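Local coordinates for protein twin-arginine translocation pathway signal (Rhodoferax ferrireducens, PDB 5IM2) that binds benzoate in this crystal and probably serves as the extracytoplasmic solute-binding component of a TRAP transporter, at residues I126-L131 with V337-D342; T141-W146 with A362-V367. All coordinates share one frame; numbering follows the deposited sequence.

Contact 1 of 2, residues I126-L131 with V337-D342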
ATOM      1  N   ILE A 126       4.237  -7.681  -8.658  1.00 16.41           N
ATOM      2  CA  ILE A 126       4.502  -6.906  -7.456  1.00 16.89           C
ATOM      3  C   ILE A 126       3.684  -7.420  -6.274  1.00 15.17           C
ATOM      4  O   ILE A 126       3.992  -7.122  -5.108  1.00 14.14           O
ATOM      5  CB  ILE A 126       4.235  -5.411  -7.709  1.00 16.01           C
ATOM      6  CG1 ILE A 126       4.830  -4.599  -6.571  1.00 17.33           C
ATOM      7  CG2 ILE A 126       2.765  -5.114  -7.863  1.00 16.97           C
ATOM      8  CD1 ILE A 126       4.586  -3.083  -6.700  1.00 27.47           C
ATOM      9  N   GLU A 127       2.646  -8.213  -6.560  1.00 19.88           N
ATOM     10  CA  GLU A 127       1.753  -8.743  -5.537  1.00 14.06           C
ATOM     11  C   GLU A 127       2.434  -9.681  -4.546  1.00 14.17           C
ATOM     12  O   GLU A 127       1.828 -10.009  -3.526  1.00 14.19           O
ATOM     13  CB  GLU A 127       0.605  -9.538  -6.167  1.00 24.01           C
ATOM     14  CG  GLU A 127      -0.407  -8.815  -6.987  1.00 34.51           C
ATOM     15  CD  GLU A 127      -1.432  -9.805  -7.587  1.00 34.76           C
ATOM     16  OE1 GLU A 127      -1.116 -11.027  -7.765  1.00 27.15           O
ATOM     17  OE2 GLU A 127      -2.554  -9.368  -7.886  1.00 41.67           O
ATOM     18  N   VAL A 128       3.660 -10.129  -4.820  1.00 18.91           N
ATOM     19  CA  VAL A 128       4.363 -11.017  -3.907  1.00 16.71           C
ATOM     20  C   VAL A 128       4.458 -10.374  -2.520  1.00 11.88           C
ATOM     21  O   VAL A 128       4.484 -11.066  -1.492  1.00 17.11           O
ATOM     22  CB  VAL A 128       5.744 -11.368  -4.504  1.00 15.21           C
ATOM     23  CG1 VAL A 128       6.675 -10.163  -4.519  1.00 14.27           C
ATOM     24  CG2 VAL A 128       6.346 -12.562  -3.782  1.00 13.34           C
ATOM     25  N   PHE A 129       4.517  -9.049  -2.466  1.00 13.94           N
ATOM     26  CA  PHE A 129       4.698  -8.349  -1.189  1.00 13.82           C
ATOM     27  C   PHE A 129       3.424  -8.240  -0.382  1.00 11.26           C
ATOM     28  O   PHE A 129       3.482  -7.884   0.811  1.00 16.38           O
ATOM     29  CB  PHE A 129       5.287  -6.961  -1.449  1.00 15.42           C
ATOM     30  CG  PHE A 129       6.701  -7.035  -1.902  1.00 12.56           C
ATOM     31  CD1 PHE A 129       7.719  -7.288  -0.995  1.00 15.71           C
ATOM     32  CD2 PHE A 129       7.023  -6.987  -3.258  1.00 12.71           C
ATOM     33  CE1 PHE A 129       9.005  -7.441  -1.420  1.00 17.74           C
ATOM     34  CE2 PHE A 129       8.320  -7.135  -3.689  1.00 15.46           C
ATOM     35  CZ  PHE A 129       9.310  -7.376  -2.783  1.00 15.90           C
ATOM     36  N   GLU A 130       2.299  -8.594  -0.996  1.00 13.47           N
ATOM     37  CA  GLU A 130       0.975  -8.588  -0.391  1.00 15.11           C
ATOM     38  C   GLU A 130       0.564  -9.964   0.114  1.00 17.59           C
ATOM     39  O   GLU A 130      -0.518 -10.102   0.695  1.00 16.26           O
ATOM     40  CB  GLU A 130      -0.067  -8.079  -1.402  1.00 14.34           C
ATOM     41  CG  GLU A 130       0.236  -6.642  -1.815  1.00 20.53           C
ATOM     42  CD  GLU A 130      -0.742  -6.045  -2.806  1.00 25.32           C
ATOM     43  OE1 GLU A 130      -1.581  -6.772  -3.356  1.00 20.01           O
ATOM     44  OE2 GLU A 130      -0.647  -4.824  -3.033  1.00 22.25           O
ATOM     45  N   LEU A 131       1.428 -10.971  -0.020  1.00 12.13           N
ATOM     46  CA  LEU A 131       1.123 -12.312   0.441  1.00 12.73           C
ATOM     47  C   LEU A 131       1.219 -12.389   1.959  1.00 14.96           C
ATOM     48  O   LEU A 131       1.810 -11.523   2.608  1.00 15.94           O
ATOM     49  CB  LEU A 131       2.077 -13.326  -0.200  1.00 13.92           C
ATOM     50  CG  LEU A 131       2.027 -13.410  -1.731  1.00 15.51           C
ATOM     51  CD1 LEU A 131       3.130 -14.272  -2.215  1.00 16.21           C
ATOM     52  CD2 LEU A 131       0.701 -13.962  -2.186  1.00 20.31           C
ATOM     53  N   VAL A 337       1.171 -20.358  -2.298  1.00 19.39           N
ATOM     54  CA  VAL A 337       1.235 -21.486  -3.229  1.00 21.81           C
ATOM     55  C   VAL A 337       0.424 -21.192  -4.491  1.00 22.66           C
ATOM     56  O   VAL A 337       0.877 -21.416  -5.629  1.00 20.97           O
ATOM     57  CB  VAL A 337       0.742 -22.759  -2.517  1.00 24.52           C
ATOM     58  CG1 VAL A 337       0.508 -23.890  -3.505  1.00 31.42           C
ATOM     59  CG2 VAL A 337       1.774 -23.148  -1.462  1.00 21.84           C
ATOM     60  N   ALA A 338      -0.788 -20.676  -4.309  1.00 19.28           N
ATOM     61  CA  ALA A 338      -1.622 -20.314  -5.451  1.00 26.20           C
ATOM     62  C   ALA A 338      -1.032 -19.174  -6.277  1.00 22.82           C
ATOM     63  O   ALA A 338      -1.209 -19.142  -7.501  1.00 19.75           O
ATOM     64  CB  ALA A 338      -3.015 -19.941  -4.954  1.00 26.32           C
ATOM     65  N   TRP A 339      -0.366 -18.215  -5.633  1.00 16.67           N
ATOM     66  CA  TRP A 339       0.256 -17.116  -6.363  1.00 20.94           C
ATOM     67  C   TRP A 339       1.405 -17.622  -7.239  1.00 18.03           C
ATOM     68  O   TRP A 339       1.544 -17.205  -8.397  1.00 17.98           O
ATOM     69  CB  TRP A 339       0.730 -16.055  -5.362  1.00 15.31           C
ATOM     70  CG  TRP A 339       1.384 -14.870  -6.017  1.00 15.27           C
ATOM     71  CD1 TRP A 339       0.758 -13.768  -6.500  1.00 16.79           C
ATOM     72  CD2 TRP A 339       2.785 -14.689  -6.288  1.00 18.43           C
ATOM     73  NE1 TRP A 339       1.670 -12.914  -7.074  1.00 17.77           N
ATOM     74  CE2 TRP A 339       2.920 -13.448  -6.959  1.00 16.82           C
ATOM     75  CE3 TRP A 339       3.936 -15.460  -6.047  1.00 15.11           C
ATOM     76  CZ2 TRP A 339       4.164 -12.952  -7.391  1.00 17.27           C
ATOM     77  CZ3 TRP A 339       5.162 -14.972  -6.475  1.00 18.56           C
ATOM     78  CH2 TRP A 339       5.257 -13.716  -7.149  1.00 14.69           C
ATOM     79  N   VAL A 340       2.240 -18.518  -6.699  1.00 18.44           N
ATOM     80  CA  VAL A 340       3.320 -19.099  -7.492  1.00 20.71           C
ATOM     81  C   VAL A 340       2.754 -19.799  -8.714  1.00 18.19           C
ATOM     82  O   VAL A 340       3.255 -19.645  -9.838  1.00 22.65           O
ATOM     83  CB  VAL A 340       4.159 -20.041  -6.612  1.00 21.24           C
ATOM     84  CG1 VAL A 340       5.027 -20.996  -7.478  1.00 26.88           C
ATOM     85  CG2 VAL A 340       5.017 -19.207  -5.669  1.00 16.92           C
ATOM     86  N   GLU A 341       1.681 -20.560  -8.524  1.00 20.58           N
ATOM     87  CA  GLU A 341       1.073 -21.264  -9.645  1.00 26.57           C
ATOM     88  C   GLU A 341       0.508 -20.285 -10.677  1.00 20.18           C
ATOM     89  O   GLU A 341       0.656 -20.493 -11.892  1.00 26.96           O
ATOM     90  CB  GLU A 341       0.003 -22.201  -9.097  1.00 32.07           C
ATOM     91  CG  GLU A 341      -0.565 -23.185 -10.091  1.00 74.71           C
ATOM     92  CD  GLU A 341      -1.374 -24.283  -9.420  1.00102.11           C
ATOM     93  OE1 GLU A 341      -1.608 -24.180  -8.195  1.00114.42           O
ATOM     94  OE2 GLU A 341      -1.769 -25.252 -10.110  1.00105.55           O
ATOM     95  N   ASP A 342      -0.131 -19.203 -10.217  1.00 19.29           N
ATOM     96  CA  ASP A 342      -0.640 -18.177 -11.131  1.00 20.27           C
ATOM     97  C   ASP A 342       0.488 -17.511 -11.914  1.00 19.13           C
ATOM     98  O   ASP A 342       0.324 -17.207 -13.107  1.00 26.80           O
ATOM     99  CB  ASP A 342      -1.438 -17.125 -10.361  1.00 20.38           C
ATOM    100  CG  ASP A 342      -2.111 -16.145 -11.271  1.00 29.12           C
ATOM    101  OD1 ASP A 342      -2.705 -16.591 -12.279  1.00 46.66           O
ATOM    102  OD2 ASP A 342      -2.052 -14.929 -11.003  1.00 30.78           O
TER

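Contact 2 of 2, residues T141-W146 with A362-V367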
ATOM      1  N   THR A 141      10.914  -3.418   3.738  1.00 13.84           N
ATOM      2  CA  THR A 141      10.123  -4.089   2.708  1.00 12.80           C
ATOM      3  C   THR A 141       9.912  -3.200   1.486  1.00 11.71           C
ATOM      4  O   THR A 141       9.817  -3.701   0.355  1.00 13.01           O
ATOM      5  CB  THR A 141       8.802  -4.545   3.327  1.00 13.39           C
ATOM      6  OG1 THR A 141       9.108  -5.333   4.490  1.00 16.40           O
ATOM      7  CG2 THR A 141       8.008  -5.409   2.372  1.00 14.41           C
ATOM      8  N   SER A 142       9.777  -1.877   1.697  1.00 11.69           N
ATOM      9  CA  SER A 142       9.738  -0.953   0.569  1.00 13.99           C
ATOM     10  C   SER A 142      11.032  -0.979  -0.232  1.00 15.61           C
ATOM     11  O   SER A 142      11.008  -0.901  -1.463  1.00 13.18           O
ATOM     12  CB  SER A 142       9.493   0.477   1.063  1.00 13.01           C
ATOM     13  OG  SER A 142       8.188   0.602   1.626  1.00 14.09           O
ATOM     14  N   ARG A 143      12.180  -0.988   0.448  1.00 13.69           N
ATOM     15  CA  ARG A 143      13.443  -1.062  -0.278  1.00 13.56           C
ATOM     16  C   ARG A 143      13.506  -2.344  -1.092  1.00 14.79           C
ATOM     17  O   ARG A 143      13.944  -2.343  -2.245  1.00 15.02           O
ATOM     18  CB  ARG A 143      14.612  -0.999   0.695  1.00 17.30           C
ATOM     19  CG  ARG A 143      14.773   0.326   1.347  1.00 15.37           C
ATOM     20  CD  ARG A 143      15.768   0.268   2.527  1.00 16.09           C
ATOM     21  NE  ARG A 143      17.116  -0.102   2.114  1.00 18.58           N
ATOM     22  CZ  ARG A 143      18.090   0.756   1.847  1.00 23.82           C
ATOM     23  NH1 ARG A 143      17.883   2.060   1.940  1.00 17.85           N
ATOM     24  NH2 ARG A 143      19.283   0.297   1.463  1.00 23.36           N
ATOM     25  N   ALA A 144      13.085  -3.449  -0.489  1.00 14.41           N
ATOM     26  CA  ALA A 144      13.036  -4.736  -1.185  1.00 14.44           C
ATOM     27  C   ALA A 144      12.135  -4.689  -2.405  1.00 15.29           C
ATOM     28  O   ALA A 144      12.458  -5.271  -3.442  1.00 15.09           O
ATOM     29  CB  ALA A 144      12.568  -5.827  -0.215  1.00 12.65           C
ATOM     30  N   CYS A 145      10.991  -4.012  -2.294  1.00 13.04           N
ATOM     31  CA  CYS A 145      10.073  -3.880  -3.421  1.00 15.47           C
ATOM     32  C   CYS A 145      10.735  -3.149  -4.579  1.00 17.11           C
ATOM     33  O   CYS A 145      10.637  -3.577  -5.737  1.00 15.72           O
ATOM     34  CB  CYS A 145       8.805  -3.150  -2.966  1.00 19.83           C
ATOM     35  SG  CYS A 145       7.458  -3.182  -4.161  1.00 20.63           S
ATOM     36  N   TRP A 146      11.423  -2.043  -4.287  1.00 16.21           N
ATOM     37  CA  TRP A 146      12.124  -1.314  -5.344  1.00 15.15           C
ATOM     38  C   TRP A 146      13.097  -2.228  -6.096  1.00 17.23           C
ATOM     39  O   TRP A 146      13.050  -2.338  -7.338  1.00 17.33           O
ATOM     40  CB  TRP A 146      12.878  -0.103  -4.778  1.00 18.63           C
ATOM     41  CG  TRP A 146      13.685   0.516  -5.879  1.00 17.83           C
ATOM     42  CD1 TRP A 146      15.013   0.278  -6.184  1.00 17.11           C
ATOM     43  CD2 TRP A 146      13.213   1.428  -6.872  1.00 17.11           C
ATOM     44  NE1 TRP A 146      15.385   1.007  -7.286  1.00 19.45           N
ATOM     45  CE2 TRP A 146      14.298   1.712  -7.738  1.00 18.56           C
ATOM     46  CE3 TRP A 146      11.990   2.058  -7.105  1.00 19.51           C
ATOM     47  CZ2 TRP A 146      14.177   2.562  -8.812  1.00 22.99           C
ATOM     48  CZ3 TRP A 146      11.882   2.915  -8.182  1.00 18.25           C
ATOM     49  CH2 TRP A 146      12.965   3.168  -9.009  1.00 19.98           C
ATOM     50  N   ALA A 362      14.875  -9.864   3.614  1.00 19.42           N
ATOM     51  CA  ALA A 362      15.893 -10.194   4.610  1.00 22.23           C
ATOM     52  C   ALA A 362      17.099  -9.274   4.519  1.00 19.82           C
ATOM     53  O   ALA A 362      17.623  -8.818   5.545  1.00 24.63           O
ATOM     54  CB  ALA A 362      16.336 -11.639   4.412  1.00 25.23           C
ATOM     55  N   LYS A 363      17.575  -9.023   3.300  1.00 20.79           N
ATOM     56  CA  LYS A 363      18.752  -8.184   3.106  1.00 21.78           C
ATOM     57  C   LYS A 363      18.509  -6.751   3.546  1.00 24.19           C
ATOM     58  O   LYS A 363      19.354  -6.134   4.199  1.00 22.48           O
ATOM     59  CB  LYS A 363      19.155  -8.188   1.645  1.00 23.27           C
ATOM     60  CG  LYS A 363      20.385  -7.356   1.397  1.00 34.56           C
ATOM     61  CD  LYS A 363      20.901  -7.568   0.021  1.00 36.68           C
ATOM     62  CE  LYS A 363      20.046  -6.857  -0.975  1.00 22.85           C
ATOM     63  NZ  LYS A 363      20.602  -6.935  -2.348  1.00 46.54           N
ATOM     64  N   HIS A 364      17.401  -6.171   3.126  1.00 19.50           N
ATOM     65  CA  HIS A 364      17.202  -4.773   3.463  1.00 20.13           C
ATOM     66  C   HIS A 364      16.784  -4.579   4.901  1.00 17.36           C
ATOM     67  O   HIS A 364      16.856  -3.457   5.401  1.00 19.59           O
ATOM     68  CB  HIS A 364      16.182  -4.150   2.516  1.00 21.30           C
ATOM     69  CG  HIS A 364      16.735  -3.907   1.154  1.00 15.45           C
ATOM     70  ND1 HIS A 364      17.574  -2.849   0.861  1.00 16.38           N
ATOM     71  CD2 HIS A 364      16.611  -4.616   0.007  1.00 18.92           C
ATOM     72  CE1 HIS A 364      17.930  -2.913  -0.410  1.00 17.05           C
ATOM     73  NE2 HIS A 364      17.354  -3.972  -0.951  1.00 17.36           N
ATOM     74  N   SER A 365      16.316  -5.636   5.559  1.00 17.84           N
ATOM     75  CA  SER A 365      16.067  -5.561   6.989  1.00 16.85           C
ATOM     76  C   SER A 365      17.367  -5.498   7.785  1.00 19.84           C
ATOM     77  O   SER A 365      17.348  -5.097   8.954  1.00 22.99           O
ATOM     78  CB  SER A 365      15.210  -6.739   7.444  1.00 20.14           C
ATOM     79  OG  SER A 365      13.941  -6.753   6.794  1.00 16.50           O
ATOM     80  N   LYS A 366      18.495  -5.909   7.188  1.00 20.59           N
ATOM     81  CA  LYS A 366      19.787  -5.683   7.828  1.00 22.32           C
ATOM     82  C   LYS A 366      20.182  -4.208   7.801  1.00 27.17           C
ATOM     83  O   LYS A 366      20.894  -3.751   8.701  1.00 27.35           O
ATOM     84  CB  LYS A 366      20.866  -6.547   7.173  1.00 27.14           C
ATOM     85  CG  LYS A 366      20.574  -8.044   7.305  1.00 30.25           C
ATOM     86  CD  LYS A 366      21.766  -8.922   6.951  1.00 46.75           C
ATOM     87  CE  LYS A 366      22.010  -8.998   5.452  1.00 44.76           C
ATOM     88  NZ  LYS A 366      22.432 -10.390   5.031  1.00 36.58           N
ATOM     89  N   VAL A 367      19.728  -3.458   6.801  1.00 20.59           N
ATOM     90  CA  VAL A 367      20.021  -2.032   6.694  1.00 27.49           C
ATOM     91  C   VAL A 367      19.070  -1.204   7.556  1.00 21.19           C
ATOM     92  O   VAL A 367      19.489  -0.296   8.283  1.00 22.67           O
ATOM     93  CB  VAL A 367      19.921  -1.592   5.222  1.00 26.83           C
ATOM     94  CG1 VAL A 367      20.072  -0.067   5.111  1.00 29.54           C
ATOM     95  CG2 VAL A 367      20.941  -2.316   4.363  1.00 33.62           C
TER

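Contact 1 of 2, residues I126-L131 with V337-D342
Val-128 and Leu-131 lie against one face of the indole of Trp-339, while Glu-127 reaches the pyrrole edge of the same ring. The closest apolar approach is that of Val-128 CB, 3.6 Å from Trp-339 CH2; the same CB stands 4.0 Å from the centroid of the six-membered ring and 30° off its normal, a CH-pi contact over the benzo half. The CG2 methyl of Val-128 continues over that half, 3.7 Å from Trp-339 CH2. Leu-131 meets the inner part of the side chain at about a right angle: its CD2 is 3.8 Å from Trp-339 CB, and its CD1 lies over the same face as Val-128, near the CD2-CE3 bond.

Trp-339 carries its CG anti to the backbone N (chi1 -180°), which sends the indole off helix 334-345 and against the short 3-10 turn of residues 126-130. At the ring edge, Glu-127 OE1 comes within 3.4 Å of Trp-339 NE1, with carboxylate and indole planes 48° apart. The indole nitrogen also makes a weak hydrogen bond to Pro-124 O, just ahead of the turn. The carboxylate of Glu-127, a side chain about 14 Å from the bound benzoate, has its main partner elsewhere: OE2 forms a salt bridge with Arg-196, and OE1 accepts a hydrogen bond from Gln-197 NE2.

Arg-196 also pairs with Asp-342, and its positive charge probably offsets the two acids, whose Glu-127 OE1 and Asp-342 OD2 are 5.2 Å apart. Tyr-148 and Leu-353 pack on the indole as well. A tryptophan from a C-terminal helix is thus buried against the loop between strand 111-114 and helix 138-152, in the fold of a DctP-family solute-binding protein.

Contact 2 of 2, residues T141-W146 with A362-V367
Arg-143 folds around the imidazole of His-364, touching it at CB and again at NE. Near the backbone, Arg-143 CB sits over one face of the ring, 3.8 Å from its centroid, a CH-pi contact. Farther out the chain bends at chi3, which turns the guanidinium back so that NE donates a hydrogen bond to ND1 of His-364. That bond measures 3.1 Å from Arg-143 NE to His-364 ND1 and is moderately bent, 152° at the hydrogen; the donor is tilted out of the imidazole plane. Guanidinium and imidazole planes are inclined by 61°, so the two groups do not stack. Val-367, one turn farther along, places CG1 over a guanidinium face, 3.8 Å from Arg-143 NH2. On the other part of the ring, CD2 of His-364 approaches the backbone of the opposite helix, 3.7 Å from Ala-144 N.

Since ND1 accepts from Arg-143, the proton of the neutral imidazole would be expected on NE2, which is hydrogen-bonded to Glu-147 OE1. Both ring nitrogens are therefore engaged, fixing the ring's rotation, and the acid may polarise it. Glu-147, just beyond segment 141-146, also takes a salt bridge from Lys-363 through OE2.

The segment axes approach to 8.2 Å and run at 132° to each other, with Ala-144 and His-364 closest in the backbone. Leu-289 of helix 289-301 touches both Arg-143 and His-364. Elsewhere on helix 138-152, Ser-142, Cys-145 and Trp-146 pack against strand 161-167, an outer strand of the five-stranded sheet, while Ala-144 packs on Leu-360 and Ile-361 of helix 350-367.

The two contacts have centres 18 Å apart and alternate along the chain: 126-131, 141-146, 337-342, then 362-367. In each, a segment from the region after strand 111-114 meets one of the last two helices, 334-345 and 350-367, which follow each other in sequence. They also touch directly, where Phe-129 of the 3-10 turn packs its ring end on Cys-145 CA (CZ to CA 3.6 Å) and Ile-126 CD1 lies 3.8 Å from Cys-145 SG. Helix 350-367, which carries half of contact 2, also packs on contact 1 through Leu-354, Ala-357 and Ile-361. Contacts 1 and 2 thereby bind the C-terminal helices onto earlier parts of the solute-binding fold over more than 200 residues of sequence.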